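Local coordinates for adenylate cyclase-like protein (Chlamydia trachomatis, PDB 3GQS), which is of unknown function, its FHA domain belonging to a family of phosphothreonine-recognising beta sandwiches and resembling the cytoplasmic part of a type III secretion inner-membrane component, at residues Thr26-Ser31 against His49-Ile54. Sequence-based numbering, arbitrary orientation.
Sequences TYIVGS and HAKIII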
loop_
_atom_site.group_PDB
_atom_site.type_symbol
_atom_site.label_atom_id
_atom_site.label_comp_id
_atom_site.label_asym_id
_atom_site.label_seq_id
_atom_site.Cartn_x
_atom_site.Cartn_y
_atom_site.Cartn_z
ATOM N N THR A 26 -3.691 9.951 -3.906
ATOM C CA THR A 26 -4.194 8.855 -3.084
ATOM C C THR A 26 -4.367 7.633 -3.981
ATOM O O THR A 26 -4.891 7.752 -5.071
ATOM C CB THR A 26 -5.569 9.206 -2.522
ATOM O OG1 THR A 26 -5.482 10.442 -1.766
ATOM C CG2 THR A 26 -6.150 8.077 -1.663
ATOM N N TYR A 27 -3.964 6.455 -3.496
ATOM C CA TYR A 27 -4.038 5.234 -4.299
ATOM C C TYR A 27 -4.666 4.106 -3.483
ATOM O O TYR A 27 -4.311 3.850 -2.381
ATOM C CB TYR A 27 -2.634 4.787 -4.749
ATOM C CG TYR A 27 -1.920 5.756 -5.673
ATOM C CD1 TYR A 27 -1.822 5.522 -7.026
ATOM C CD2 TYR A 27 -1.279 6.859 -5.159
ATOM C CE1 TYR A 27 -1.143 6.401 -7.845
ATOM C CE2 TYR A 27 -0.628 7.749 -5.984
ATOM C CZ TYR A 27 -0.577 7.536 -7.309
ATOM O OH TYR A 27 0.100 8.467 -8.103
ATOM N N ILE A 28 -5.602 3.430 -4.061
ATOM C CA ILE A 28 -6.269 2.338 -3.382
ATOM C C ILE A 28 -5.629 1.040 -3.846
ATOM O O ILE A 28 -5.475 0.834 -5.018
ATOM C CB ILE A 28 -7.737 2.331 -3.744
ATOM C CG1 ILE A 28 -8.399 3.659 -3.234
ATOM C CG2 ILE A 28 -8.438 1.121 -3.177
ATOM C CD1 ILE A 28 -9.861 3.872 -3.762
ATOM N N VAL A 29 -5.263 0.201 -2.907
ATOM C CA VAL A 29 -4.649 -1.100 -3.230
ATOM C C VAL A 29 -5.732 -2.175 -2.954
ATOM O O VAL A 29 -6.274 -2.221 -1.900
ATOM C CB VAL A 29 -3.360 -1.365 -2.406
ATOM C CG1 VAL A 29 -2.700 -2.819 -2.760
ATOM C CG2 VAL A 29 -2.356 -0.241 -2.608
ATOM N N GLY A 30 -6.052 -2.986 -3.929
ATOM C CA GLY A 30 -7.011 -4.056 -3.704
ATOM C C GLY A 30 -6.982 -5.087 -4.810
ATOM O O GLY A 30 -6.160 -4.999 -5.708
ATOM N N SER A 31 -7.915 -6.035 -4.738
ATOM C CA SER A 31 -8.033 -7.120 -5.715
ATOM C C SER A 31 -9.047 -6.867 -6.832
ATOM O O SER A 31 -8.994 -7.567 -7.847
ATOM C CB SER A 31 -8.387 -8.440 -5.008
ATOM O OG SER A 31 -9.533 -8.329 -4.152
ATOM N N HIS A 49 -8.604 -2.535 -0.171
ATOM C CA HIS A 49 -8.027 -3.016 1.039
ATOM C C HIS A 49 -7.388 -1.913 1.897
ATOM O O HIS A 49 -7.571 -1.850 3.111
ATOM C CB HIS A 49 -6.965 -4.043 0.644
ATOM C CG HIS A 49 -6.456 -4.849 1.803
ATOM N ND1 HIS A 49 -6.617 -6.214 1.883
ATOM C CD2 HIS A 49 -5.792 -4.472 2.920
ATOM C CE1 HIS A 49 -6.106 -6.632 3.031
ATOM N NE2 HIS A 49 -5.587 -5.595 3.675
ATOM N N ALA A 50 -6.582 -1.101 1.231
ATOM C CA ALA A 50 -5.710 -0.123 1.866
ATOM C C ALA A 50 -5.674 1.078 0.949
ATOM O O ALA A 50 -5.797 0.948 -0.246
ATOM C CB ALA A 50 -4.267 -0.665 2.058
ATOM N N LYS A 51 -5.453 2.239 1.548
ATOM C CA LYS A 51 -5.330 3.465 0.805
ATOM C C LYS A 51 -4.045 4.136 1.172
ATOM O O LYS A 51 -3.700 4.174 2.320
ATOM C CB LYS A 51 -6.494 4.394 1.110
ATOM C CG LYS A 51 -6.625 5.419 0.045
ATOM C CD LYS A 51 -8.089 5.689 -0.408
ATOM C CE LYS A 51 -8.902 6.310 0.605
ATOM N NZ LYS A 51 -10.364 6.329 0.136
ATOM N N ILE A 52 -3.324 4.618 0.178
ATOM C CA ILE A 52 -2.020 5.239 0.399
ATOM C C ILE A 52 -2.111 6.676 -0.068
ATOM O O ILE A 52 -2.408 6.953 -1.204
ATOM C CB ILE A 52 -0.863 4.474 -0.350
ATOM C CG1 ILE A 52 -0.848 3.014 0.091
ATOM C CG2 ILE A 52 0.537 5.176 -0.160
ATOM C CD1 ILE A 52 0.210 2.132 -0.675
ATOM N N ILE A 53 -1.901 7.581 0.859
ATOM C CA ILE A 53 -2.050 9.003 0.610
ATOM C C ILE A 53 -0.695 9.641 0.655
ATOM O O ILE A 53 -0.022 9.639 1.676
ATOM C CB ILE A 53 -2.970 9.644 1.661
ATOM C CG1 ILE A 53 -4.404 9.134 1.467
ATOM C CG2 ILE A 53 -2.938 11.208 1.581
ATOM C CD1 ILE A 53 -5.128 8.871 2.764
ATOM N N ILE A 54 -0.272 10.185 -0.462
ATOM C CA ILE A 54 1.020 10.868 -0.490
ATOM C C ILE A 54 0.718 12.336 -0.354
ATOM O O ILE A 54 0.076 12.932 -1.206
ATOM C CB ILE A 54 1.851 10.566 -1.736
ATOM C CG1 ILE A 54 2.296 9.075 -1.697
ATOM C CG2 ILE A 54 3.108 11.439 -1.768
ATOM C CD1 ILE A 54 1.522 8.261 -2.543
#
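Y27 and I52 form an antiparallel hydrogen-bonded pair: Y27 N gives its hydrogen to I52 O at 2.8 Å, and Y27 O takes one from I52 N at 2.8 Å. Two residues on, V29 N donates to A50 O almost straight, with an N-H...O angle of 175°. The return bond is shared. V29 O accepts from H49 N at 2.9 Å and only weakly from A50 N, because H49 and A50 both lie opposite V29 in a classic beta bulge. The carbonyls of I52, Y27 and A50 also receive CA-H contacts from T26, K51 and I28, respectively.

On the face bearing Y27, V29, A50 and I52, the meeting is apolar. V29 CG2 lies 4.0 Å from I52 CD1, while the Y27 ring approaches I54 CD1 obliquely; Y27 OH is hydrogen-bonded to D22 N. On the other face, the K51 chain runs alongside I28, with CD close to I28 CG1, and T26 OG1 sits near I53 CG1. The H49 ring swings away from strand 26-30, CG anti to the backbone N (chi1 -168°); ND1 accepts from the S46 N-H and NE2 donates to G70 O. S46 and H49 are the serine and histidine of the FHA Ser-X-X-His signature, and the imidazole probably steadies the phosphopeptide-binding loops, as in relatives.

I28 N gives its hydrogen to D37 OD2, and I28 and G30 bond to the I38 backbone. Strands 26-30 and 50-54 thus lie inside one sheet of the FHA sandwich, flanked by strands 38-39 and 60-64, and the Y27/V29 face packs on L21 and L92 of the opposing sheet.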